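Local coordinates for alanine racemase, biosynthetic (Pseudomonas aeruginosa PAO1, PDB 6A2F), which is a two-domain member of the alanine racemase family, pairing a TIM-barrel N-terminal domain that carries covalently bound pyridoxal phosphate with a beta-rich C-terminal domain, at residues 160-163 and 167-170; 195-200 and 206-211; 121-124 and 130-133; 176-181 and 189-194. All coordinates share one frame; numbering follows the deposited sequence.

Contact 1 of 4, residues 160-163 and 167-170; sequences FACA and NHPL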
loop_
_atom_site.group_PDB
_atom_site.type_symbol
_atom_site.label_atom_id
_atom_site.label_comp_id
_atom_site.label_asym_id
_atom_site.label_seq_id
_atom_site.Cartn_x
_atom_site.Cartn_y
_atom_site.Cartn_z
ATOM N N PHE A 160 -8.665 8.454 -21.895
ATOM C CA PHE A 160 -7.793 9.634 -21.999
ATOM C C PHE A 160 -6.520 9.487 -21.180
ATOM O O PHE A 160 -6.524 8.825 -20.145
ATOM C CB PHE A 160 -8.516 10.888 -21.501
ATOM C CG PHE A 160 -9.549 11.431 -22.449
ATOM C CD1 PHE A 160 -9.190 11.897 -23.711
ATOM C CD2 PHE A 160 -10.884 11.519 -22.059
ATOM C CE1 PHE A 160 -10.142 12.420 -24.572
ATOM C CE2 PHE A 160 -11.840 12.043 -22.917
ATOM C CZ PHE A 160 -11.470 12.494 -24.174
ATOM N N ALA A 161 -5.444 10.130 -21.628
ATOM C CA ALA A 161 -4.173 10.131 -20.887
ATOM C C ALA A 161 -3.946 11.401 -20.054
ATOM O O ALA A 161 -3.180 11.387 -19.088
ATOM C CB ALA A 161 -3.000 9.906 -21.837
ATOM N N CYS A 162 -4.601 12.494 -20.440
ATOM C CA CYS A 162 -4.313 13.803 -19.854
ATOM C C CYS A 162 -5.560 14.654 -19.626
ATOM O O CYS A 162 -5.467 15.883 -19.526
ATOM C CB CYS A 162 -3.332 14.589 -20.733
ATOM S SG CYS A 162 -1.834 13.717 -21.231
ATOM N N ALA A 163 -6.720 14.010 -19.533
ATOM C CA ALA A 163 -7.967 14.725 -19.265
ATOM C C ALA A 163 -7.935 15.488 -17.932
ATOM O O ALA A 163 -8.786 16.344 -17.684
ATOM C CB ALA A 163 -9.152 13.771 -19.318
ATOM N N ASN A 167 -6.349 21.932 -21.073
ATOM C CA ASN A 167 -6.512 21.706 -22.515
ATOM C C ASN A 167 -5.255 21.131 -23.141
ATOM O O ASN A 167 -4.581 21.794 -23.931
ATOM C CB ASN A 167 -6.929 22.993 -23.246
ATOM C CG ASN A 167 -8.435 23.198 -23.271
ATOM O OD1 ASN A 167 -8.916 24.328 -23.196
ATOM N ND2 ASN A 167 -9.186 22.106 -23.375
ATOM N N HIS A 168 -4.945 19.891 -22.780
ATOM C CA HIS A 168 -3.785 19.204 -23.327
ATOM C C HIS A 168 -4.036 18.850 -24.799
ATOM O O HIS A 168 -5.140 18.427 -25.151
ATOM C CB HIS A 168 -3.472 17.949 -22.509
ATOM C CG HIS A 168 -2.094 17.408 -22.728
ATOM N ND1 HIS A 168 -1.034 17.712 -21.902
ATOM C CD2 HIS A 168 -1.604 16.574 -23.675
ATOM C CE1 HIS A 168 0.050 17.092 -22.331
ATOM N NE2 HIS A 168 -0.268 16.393 -23.405
ATOM N N PRO A 169 -3.019 19.051 -25.664
ATOM C CA PRO A 169 -3.098 18.703 -27.088
ATOM C C PRO A 169 -3.548 17.261 -27.359
ATOM O O PRO A 169 -4.347 17.035 -28.272
ATOM C CB PRO A 169 -1.658 18.921 -27.595
ATOM C CG PRO A 169 -0.823 19.221 -26.384
ATOM C CD PRO A 169 -1.768 19.770 -25.361
ATOM N N LEU A 170 -3.049 16.310 -26.568
ATOM C CA LEU A 170 -3.348 14.884 -26.760
ATOM C C LEU A 170 -4.826 14.534 -26.541
ATOM O O LEU A 170 -5.345 13.603 -27.169
ATOM C CB LEU A 170 -2.446 14.017 -25.871
ATOM C CG LEU A 170 -2.493 12.492 -26.020
ATOM C CD1 LEU A 170 -2.037 12.042 -27.404
ATOM C CD2 LEU A 170 -1.654 11.833 -24.937
#
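Cys-162 holds SG opposite its carbonyl carbon (chi1 -50°), and CG of His-168 is anti to its backbone N (chi1 -163°); together these torsions place the sulfur over the face of the imidazole. SG stands 3.8 Å from the centroid of the His-168 ring and 11° off the ring normal, close to the middle of the face, in a sulfur-aromatic contact. CB of Cys-162 covers the same face nearer the root of the ring, 3.7 Å from His-168 CG, and adds a CH-pi contact. On the opposite face lies Pro-169, its CD shifted toward the rim, so the imidazole is clasped between a side chain from across the turn and its own chain neighbour.

Leu-170 works alongside. Its CD2 branch reaches the methyl of Ala-161, with 3.9 Å between Leu-170 CD2 and Ala-161 CB, and lies 4.2 Å from Cys-162 SG. The sulfur thus touches both an aromatic face and a leucine methyl, and the joint is wholly one of dispersion and pi contacts.

The second subunit packs on this patch, with Gly-255 of that chain on Cys-162 and Ala-256 of that chain on His-168. Within the barrel domain, the contact folds the loop following strand 151-157 back on the start of helix 169-179; one turn farther on, Gln-174 OE1 accepts a hydrogen bond from Ala-161 N.

Contact 2 of 4, residues 195-200 and 206-211; sequences AAVLTI and DWLRPG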
loop_
_atom_site.group_PDB
_atom_site.type_symbol
_atom_site.label_atom_id
_atom_site.label_comp_id
_atom_site.label_asym_id
_atom_site.label_seq_id
_atom_site.Cartn_x
_atom_site.Cartn_y
_atom_site.Cartn_z
ATOM N N ALA A 195 -12.376 12.828 -14.816
ATOM C CA ALA A 195 -11.872 14.066 -15.395
ATOM C C ALA A 195 -12.761 14.543 -16.542
ATOM O O ALA A 195 -13.228 15.687 -16.538
ATOM C CB ALA A 195 -10.434 13.884 -15.862
ATOM N N ALA A 196 -13.014 13.652 -17.498
ATOM C CA ALA A 196 -13.803 13.985 -18.674
ATOM C C ALA A 196 -15.285 14.163 -18.359
ATOM O O ALA A 196 -15.959 14.968 -19.003
ATOM C CB ALA A 196 -13.605 12.939 -19.765
ATOM N N VAL A 197 -15.790 13.419 -17.372
ATOM C CA VAL A 197 -17.195 13.532 -16.954
ATOM C C VAL A 197 -17.494 14.963 -16.515
ATOM O O VAL A 197 -18.596 15.479 -16.738
ATOM C CB VAL A 197 -17.553 12.545 -15.815
ATOM C CG1 VAL A 197 -18.870 12.922 -15.141
ATOM C CG2 VAL A 197 -17.628 11.122 -16.345
ATOM N N LEU A 198 -16.499 15.602 -15.910
ATOM C CA LEU A 198 -16.666 16.947 -15.381
ATOM C C LEU A 198 -16.300 18.052 -16.370
ATOM O O LEU A 198 -16.800 19.166 -16.254
ATOM C CB LEU A 198 -15.875 17.115 -14.076
ATOM C CG LEU A 198 -16.431 16.419 -12.830
ATOM C CD1 LEU A 198 -15.310 16.133 -11.837
ATOM C CD2 LEU A 198 -17.549 17.229 -12.183
ATOM N N THR A 199 -15.438 17.754 -17.340
ATOM C CA THR A 199 -14.876 18.814 -18.178
ATOM C C THR A 199 -14.953 18.627 -19.698
ATOM O O THR A 199 -14.805 19.605 -20.435
ATOM C CB THR A 199 -13.420 19.131 -17.781
ATOM O OG1 THR A 199 -12.617 17.957 -17.932
ATOM C CG2 THR A 199 -13.345 19.625 -16.332
ATOM N N ILE A 200 -15.172 17.397 -20.173
ATOM C CA ILE A 200 -15.221 17.127 -21.625
ATOM C C ILE A 200 -16.577 16.547 -22.060
ATOM O O ILE A 200 -16.669 15.346 -22.341
ATOM C CB ILE A 200 -14.092 16.160 -22.105
ATOM C CG1 ILE A 200 -12.800 16.283 -21.276
ATOM C CG2 ILE A 200 -13.834 16.311 -23.604
ATOM C CD1 ILE A 200 -12.086 17.616 -21.355
ATOM N N ASP A 206 -22.197 7.368 -24.508
ATOM C CA ASP A 206 -23.352 6.629 -23.972
ATOM C C ASP A 206 -23.192 6.215 -22.507
ATOM O O ASP A 206 -24.151 6.279 -21.737
ATOM C CB ASP A 206 -23.655 5.394 -24.826
ATOM C CG ASP A 206 -23.907 5.733 -26.279
ATOM O OD1 ASP A 206 -24.784 6.579 -26.562
ATOM O OD2 ASP A 206 -23.228 5.148 -27.142
ATOM N N TRP A 207 -21.987 5.780 -22.139
ATOM C CA TRP A 207 -21.691 5.340 -20.778
ATOM C C TRP A 207 -20.492 6.091 -20.206
ATOM O O TRP A 207 -19.380 5.999 -20.729
ATOM C CB TRP A 207 -21.450 3.823 -20.717
ATOM C CG TRP A 207 -22.702 2.995 -20.808
ATOM C CD1 TRP A 207 -23.421 2.718 -21.934
ATOM C CD2 TRP A 207 -23.376 2.326 -19.730
ATOM N NE1 TRP A 207 -24.507 1.930 -21.627
ATOM C CE2 TRP A 207 -24.505 1.674 -20.283
ATOM C CE3 TRP A 207 -23.143 2.223 -18.351
ATOM C CZ2 TRP A 207 -25.399 0.924 -19.507
ATOM C CZ3 TRP A 207 -24.035 1.480 -17.579
ATOM C CH2 TRP A 207 -25.149 0.835 -18.165
ATOM N N LEU A 208 -20.737 6.843 -19.137
ATOM C CA LEU A 208 -19.677 7.485 -18.374
ATOM C C LEU A 208 -18.958 6.438 -17.531
ATOM O O LEU A 208 -19.541 5.409 -17.187
ATOM C CB LEU A 208 -20.266 8.562 -17.458
ATOM C CG LEU A 208 -21.238 9.589 -18.057
ATOM C CD1 LEU A 208 -21.848 10.427 -16.946
ATOM C CD2 LEU A 208 -20.571 10.475 -19.105
ATOM N N ARG A 209 -17.692 6.687 -17.199
ATOM C CA ARG A 209 -16.943 5.771 -16.337
ATOM C C ARG A 209 -16.293 6.511 -15.177
ATOM O O ARG A 209 -15.058 6.572 -15.101
ATOM C CB ARG A 209 -15.873 5.007 -17.127
ATOM C CG ARG A 209 -16.362 4.339 -18.399
ATOM C CD ARG A 209 -15.328 3.373 -18.952
ATOM N NE ARG A 209 -14.013 3.986 -19.146
ATOM C CZ ARG A 209 -13.631 4.634 -20.246
ATOM N NH1 ARG A 209 -14.461 4.783 -21.276
ATOM N NH2 ARG A 209 -12.410 5.145 -20.311
ATOM N N PRO A 210 -17.113 7.083 -14.268
ATOM C CA PRO A 210 -16.513 7.749 -13.114
ATOM C C PRO A 210 -15.954 6.771 -12.085
ATOM O O PRO A 210 -16.631 5.815 -11.695
ATOM C CB PRO A 210 -17.675 8.554 -12.528
ATOM C CG PRO A 210 -18.900 7.844 -12.969
ATOM C CD PRO A 210 -18.573 7.287 -14.321
ATOM N N GLY A 211 -14.707 7.017 -11.685
ATOM C CA GLY A 211 -14.056 6.304 -10.596
ATOM C C GLY A 211 -13.760 7.235 -9.433
ATOM O O GLY A 211 -14.583 7.397 -8.531
#
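Val-197 in the short helix 194-199 faces Leu-208 on the short strand 207-208, the two CA atoms lying 6.7 Å apart. Thr-199 N makes weak bonds to Ala-195 O and Ala-196 O, while Ile-200 N bonds to Ala-196 O at 2.8 Å. Ile-200 itself then leaves helical geometry. Thr-199 OG1 donates to Ala-195 O over 2.7 Å, approaching from above the carbonyl plane, 45° out of it, and so gives that carbonyl a further donor one turn on.

Across the gap a single valine branch does the touching. CG1 of Val-197 stands anti to the backbone N (chi1 165°), which puts CG2 anti to the carbonyl carbon; this CG2 methyl points at the strand and meets Leu-208 CB at 3.8 Å. Leu-208 CD2 is 4.1 Å from the same Val-197 CG2, and the two side chains cross at about a right angle. Pro-210 skirts the methyl more loosely, its CD 4.4 Å from Val-197 CG2.

Strand 189-190, helix 194-199 and strand 207-208 follow one another as a short beta-alpha-beta passage of the TIM barrel, and the strand side pairs in parallel with strand 28-32. The same strip of chain serves the cofactor. Arg-209 NE hydrogen-bonds to N1 of the pyridoxal phosphate-modified residue at position 34, and Gly-211 N to its phosphate oxygen OP3. Ala-20 of helix 10-22 also touches the Pro-210 side chain.

Contact 3 of 4, residues 121-124 and 130-133; sequences WLKL and RLGF. With MLI (malonate ion), chain C.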
loop_
_atom_site.group_PDB
_atom_site.type_symbol
_atom_site.label_atom_id
_atom_site.label_comp_id
_atom_site.label_asym_id
_atom_site.label_seq_id
_atom_site.Cartn_x
_atom_site.Cartn_y
_atom_site.Cartn_z
ATOM N N TRP A 121 -16.967 -4.922 -25.725
ATOM C CA TRP A 121 -16.454 -3.567 -25.900
ATOM C C TRP A 121 -15.070 -3.655 -26.530
ATOM O O TRP A 121 -14.138 -4.205 -25.931
ATOM C CB TRP A 121 -16.359 -2.845 -24.552
ATOM C CG TRP A 121 -17.677 -2.646 -23.849
ATOM C CD1 TRP A 121 -18.431 -3.603 -23.227
ATOM C CD2 TRP A 121 -18.384 -1.407 -23.685
ATOM N NE1 TRP A 121 -19.567 -3.039 -22.693
ATOM C CE2 TRP A 121 -19.562 -1.693 -22.954
ATOM C CE3 TRP A 121 -18.140 -0.084 -24.084
ATOM C CZ2 TRP A 121 -20.499 -0.702 -22.619
ATOM C CZ3 TRP A 121 -19.075 0.902 -23.750
ATOM C CH2 TRP A 121 -20.233 0.585 -23.020
ATOM N N LEU A 122 -14.946 -3.135 -27.746
ATOM C CA LEU A 122 -13.670 -3.091 -28.444
ATOM C C LEU A 122 -12.915 -1.866 -27.974
ATOM O O LEU A 122 -13.453 -0.756 -27.989
ATOM C CB LEU A 122 -13.874 -3.029 -29.965
ATOM C CG LEU A 122 -14.357 -4.272 -30.711
ATOM C CD1 LEU A 122 -14.671 -3.931 -32.159
ATOM C CD2 LEU A 122 -13.318 -5.381 -30.642
ATOM N N LYS A 123 -11.672 -2.069 -27.554
ATOM C CA LYS A 123 -10.878 -0.975 -27.018
ATOM C C LYS A 123 -9.972 -0.347 -28.057
ATOM O O LYS A 123 -9.101 -1.003 -28.626
ATOM C CB LYS A 123 -10.066 -1.413 -25.796
ATOM C CG LYS A 123 -9.356 -0.253 -25.102
ATOM C CD LYS A 123 -8.703 -0.665 -23.798
ATOM C CE LYS A 123 -9.736 -0.984 -22.730
ATOM N NZ LYS A 123 -9.068 -1.378 -21.462
ATOM N N LEU A 124 -10.195 0.939 -28.286
ATOM C CA LEU A 124 -9.325 1.746 -29.117
ATOM C C LEU A 124 -8.186 2.314 -28.281
ATOM O O LEU A 124 -8.410 2.883 -27.206
ATOM C CB LEU A 124 -10.121 2.894 -29.748
ATOM C CG LEU A 124 -9.346 3.998 -30.470
ATOM C CD1 LEU A 124 -8.761 3.494 -31.783
ATOM C CD2 LEU A 124 -10.248 5.198 -30.698
ATOM N N ARG A 130 -0.913 1.924 -24.285
ATOM C CA ARG A 130 -0.673 0.695 -23.537
ATOM C C ARG A 130 -1.613 -0.416 -24.004
ATOM O O ARG A 130 -1.162 -1.419 -24.571
ATOM C CB ARG A 130 -0.763 0.920 -22.024
ATOM C CG ARG A 130 0.421 1.690 -21.446
ATOM C CD ARG A 130 0.385 1.740 -19.925
ATOM N NE ARG A 130 -0.936 2.112 -19.423
ATOM C CZ ARG A 130 -1.266 2.206 -18.137
ATOM N NH1 ARG A 130 -2.506 2.551 -17.809
ATOM N NH2 ARG A 130 -0.368 1.957 -17.183
ATOM N N LEU A 131 -2.913 -0.219 -23.791
ATOM C CA LEU A 131 -3.926 -1.184 -24.214
ATOM C C LEU A 131 -4.729 -0.661 -25.398
ATOM O O LEU A 131 -4.867 0.549 -25.568
ATOM C CB LEU A 131 -4.867 -1.507 -23.053
ATOM C CG LEU A 131 -4.291 -2.156 -21.791
ATOM C CD1 LEU A 131 -5.399 -2.288 -20.771
ATOM C CD2 LEU A 131 -3.664 -3.517 -22.066
ATOM N N GLY A 132 -5.255 -1.572 -26.213
ATOM C CA GLY A 132 -6.146 -1.196 -27.318
ATOM C C GLY A 132 -5.577 -1.363 -28.719
ATOM O O GLY A 132 -4.361 -1.430 -28.899
ATOM N N PHE A 133 -6.472 -1.440 -29.706
ATOM C CA PHE A 133 -6.111 -1.532 -31.123
ATOM C C PHE A 133 -5.830 -0.150 -31.721
ATOM O O PHE A 133 -6.315 0.863 -31.211
ATOM C CB PHE A 133 -7.263 -2.147 -31.928
ATOM C CG PHE A 133 -7.609 -3.562 -31.549
ATOM C CD1 PHE A 133 -6.794 -4.624 -31.937
ATOM C CD2 PHE A 133 -8.777 -3.837 -30.841
ATOM C CE1 PHE A 133 -7.124 -5.928 -31.605
ATOM C CE2 PHE A 133 -9.113 -5.142 -30.505
ATOM C CZ PHE A 133 -8.284 -6.187 -30.888
HETATM C C1 MLI C . -5.840 2.651 -20.846
HETATM C C2 MLI C . -6.831 1.552 -20.549
HETATM C C3 MLI C . -4.515 2.061 -21.273
HETATM O O6 MLI C . -6.888 1.090 -19.391
HETATM O O7 MLI C . -7.560 1.155 -21.478
HETATM O O8 MLI C . -3.630 1.884 -20.403
HETATM O O9 MLI C . -4.358 1.783 -22.483
#
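Lys-123 and Leu-131 run their side chains obliquely across each other, with Leu-131 CD1 3.8 Å from Lys-123 NZ. The lysine leaves its strand extended and bends at chi3 (-70°), which brings its ammonium to Leu-79 O and, at 2.9 Å from NZ, to O7 of a malonate ion probably taken from the crystallisation liquor. Arg-130 holds the other carboxylate: NE and NH1 both donate to the single malonate oxygen O8, each at 2.9 Å and distinctly bent, and O8 sits at the guanidinium edge near its plane. Leu-131 N, 2.8 Å from O9, completes the clasp.

Leu-124 and Phe-133 form a single beta bridge, in which Phe-133 N donates to Lys-123 O over 2.9 Å, nearly straight at 162°. Gly-132, at positive phi, brings its CA to 3.2 Å from Lys-123 O. The Phe-133 ring lies obliquely to Leu-122, with CE2 4.2 Å from Leu-122 CD2.

Arg-130 touches D-lysine, and its NH1 also bonds Ser-301 OG of the second subunit. The loop returns beside the end of strand 118-123, which itself runs between strands 98-100 and 151-157, while Leu-122, Leu-124 and Phe-133 pack on Leu-138 of helix 135-145.

Contact 4 of 4, residues 176-181 and 189-194; sequences ESFLGL and RSLANS
The last turn of helix 169-179 comes nearest strand 189-190 and its exit where the CA atoms of Phe-178 and Leu-191 stand 8.1 Å apart. Phe-178 spans the interval: CG lies anti to the backbone N (chi1 -168°), and the ring is met from three directions. Over one face sits CD2 of Leu-191, 3.8 Å from Phe-178 CG and displaced toward the rim, 20° off the normal through the centroid; this is a CH-pi contact. The two side chains slide past each other in opposite directions, and Leu-191 CB lies 3.9 Å from Phe-178 CE2. In the plane of the ring, at its edge, Arg-189 CB approaches Phe-178 CZ to 3.9 Å, while the rest of the arginine leads away. Ser-190 O lies 3.5 Å from Phe-178 CE2, obliquely to the ring.

Ser-190 itself turns its CB from the helix, and its OG bonds to Trp-207 O and Arg-209 NH1. Farther along, Asn-193 N-caps helix 194-199 through OD1 to Ala-196 N. The contact packs helix and second strand of the beta-alpha-beta unit 151-157, 169-179, 189-190, with Leu-156 of its first strand also touching Phe-178.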
loop_
_atom_site.group_PDB
_atom_site.type_symbol
_atom_site.label_atom_id
_atom_site.label_comp_id
_atom_site.label_asym_id
_atom_site.label_seq_id
_atom_site.Cartn_x
_atom_site.Cartn_y
_atom_site.Cartn_z
ATOM N N GLU A 176 -10.576 12.999 -31.419
ATOM C CA GLU A 176 -10.672 12.907 -32.877
ATOM C C GLU A 176 -10.494 11.476 -33.369
ATOM O O GLU A 176 -11.187 11.048 -34.296
ATOM C CB GLU A 176 -9.661 13.838 -33.555
ATOM C CG GLU A 176 -10.128 15.284 -33.661
ATOM C CD GLU A 176 -9.013 16.247 -34.039
ATOM O OE1 GLU A 176 -8.016 15.815 -34.667
ATOM O OE2 GLU A 176 -9.134 17.446 -33.705
ATOM N N SER A 177 -9.569 10.747 -32.746
ATOM C CA SER A 177 -9.355 9.332 -33.039
ATOM C C SER A 177 -10.626 8.521 -32.772
ATOM O O SER A 177 -11.059 7.740 -33.621
ATOM C CB SER A 177 -8.191 8.786 -32.209
ATOM O OG SER A 177 -8.071 7.381 -32.357
ATOM N N PHE A 178 -11.214 8.729 -31.594
ATOM C CA PHE A 178 -12.462 8.088 -31.186
ATOM C C PHE A 178 -13.588 8.403 -32.169
ATOM O O PHE A 178 -14.242 7.488 -32.673
ATOM C CB PHE A 178 -12.840 8.535 -29.762
ATOM C CG PHE A 178 -13.952 7.730 -29.132
ATOM C CD1 PHE A 178 -15.289 8.011 -29.413
ATOM C CD2 PHE A 178 -13.662 6.707 -28.234
ATOM C CE1 PHE A 178 -16.311 7.277 -28.829
ATOM C CE2 PHE A 178 -14.679 5.971 -27.643
ATOM C CZ PHE A 178 -16.005 6.258 -27.939
ATOM N N LEU A 179 -13.794 9.693 -32.446
ATOM C CA LEU A 179 -14.864 10.156 -33.335
ATOM C C LEU A 179 -14.720 9.643 -34.769
ATOM O O LEU A 179 -15.719 9.462 -35.470
ATOM C CB LEU A 179 -14.945 11.686 -33.337
ATOM C CG LEU A 179 -15.440 12.405 -32.074
ATOM C CD1 LEU A 179 -15.067 13.879 -32.133
ATOM C CD2 LEU A 179 -16.939 12.238 -31.863
ATOM N N GLY A 180 -13.480 9.407 -35.194
ATOM C CA GLY A 180 -13.203 8.894 -36.532
ATOM C C GLY A 180 -13.660 7.460 -36.757
ATOM O O GLY A 180 -13.507 6.921 -37.855
ATOM N N LEU A 181 -14.216 6.837 -35.719
ATOM C CA LEU A 181 -14.723 5.474 -35.830
ATOM C C LEU A 181 -16.247 5.401 -35.749
ATOM O O LEU A 181 -16.828 4.326 -35.903
ATOM C CB LEU A 181 -14.099 4.571 -34.759
ATOM C CG LEU A 181 -12.604 4.250 -34.831
ATOM C CD1 LEU A 181 -12.175 3.568 -33.542
ATOM C CD2 LEU A 181 -12.262 3.386 -36.037
ATOM N N ARG A 189 -21.044 3.597 -26.724
ATOM C CA ARG A 189 -19.748 4.251 -26.816
ATOM C C ARG A 189 -19.396 4.793 -25.448
ATOM O O ARG A 189 -20.241 5.390 -24.775
ATOM C CB ARG A 189 -19.769 5.389 -27.840
ATOM C CG ARG A 189 -20.449 5.057 -29.159
ATOM C CD ARG A 189 -20.641 6.313 -29.991
ATOM N NE ARG A 189 -22.040 6.492 -30.378
ATOM C CZ ARG A 189 -22.854 7.428 -29.889
ATOM N NH1 ARG A 189 -22.424 8.304 -28.982
ATOM N NH2 ARG A 189 -24.111 7.493 -30.317
ATOM N N SER A 190 -18.156 4.567 -25.025
ATOM C CA SER A 190 -17.692 5.031 -23.723
ATOM C C SER A 190 -16.280 5.581 -23.825
ATOM O O SER A 190 -15.383 4.906 -24.340
ATOM C CB SER A 190 -17.754 3.904 -22.694
ATOM O OG SER A 190 -17.399 4.377 -21.412
ATOM N N LEU A 191 -16.092 6.803 -23.327
ATOM C CA LEU A 191 -14.810 7.506 -23.430
ATOM C C LEU A 191 -14.413 8.257 -22.148
ATOM O O LEU A 191 -13.225 8.425 -21.868
ATOM C CB LEU A 191 -14.842 8.463 -24.629
ATOM C CG LEU A 191 -13.669 9.398 -24.963
ATOM C CD1 LEU A 191 -12.356 8.651 -25.145
ATOM C CD2 LEU A 191 -14.010 10.199 -26.209
ATOM N N ALA A 192 -15.408 8.681 -21.370
ATOM C CA ALA A 192 -15.190 9.617 -20.261
ATOM C C ALA A 192 -14.861 8.980 -18.907
ATOM O O ALA A 192 -15.693 8.269 -18.326
ATOM C CB ALA A 192 -16.395 10.541 -20.121
ATOM N N ASN A 193 -13.653 9.255 -18.409
ATOM C CA ASN A 193 -13.316 9.032 -16.991
ATOM C C ASN A 193 -13.843 10.205 -16.138
ATOM O O ASN A 193 -14.531 11.085 -16.661
ATOM C CB ASN A 193 -11.803 8.813 -16.795
ATOM C CG ASN A 193 -10.948 9.933 -17.389
ATOM O OD1 ASN A 193 -11.447 11.002 -17.757
ATOM N ND2 ASN A 193 -9.646 9.688 -17.476
ATOM N N SER A 194 -13.523 10.222 -14.843
ATOM C CA SER A 194 -14.006 11.276 -13.938
ATOM C C SER A 194 -13.649 12.660 -14.464
ATOM O O SER A 194 -14.509 13.543 -14.560
ATOM C CB SER A 194 -13.441 11.098 -12.528
ATOM O OG SER A 194 -13.898 9.901 -11.925
#

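In the fold
All four contacts belong to the N-terminal barrel domain. Contacts 2, 3 and 4 are buried, contact 1 only partly. Contacts 1 and 4 take opposite ends of helix 169-179, and Phe-160 CE2 reaches Leu-191 CG (3.8 Å) between them. Contacts 3 and 4 reach one parallel sheet, Trp-121 CZ3 lying 3.4 Å from Ser-190 CB. Contact 4 meets contact 2 through Arg-189 N and Asp-206 OD2 (2.7 Å, probable hydrogen bond). Contacts 2 and 4 are mainly apolar packing of helix on strand, contact 4 with a backbone carbonyl beside its ring. Contacts 1 and 3, which also touch the second subunit, differ: one is sulfur-aromatic, the other sets charged side chains around an anion.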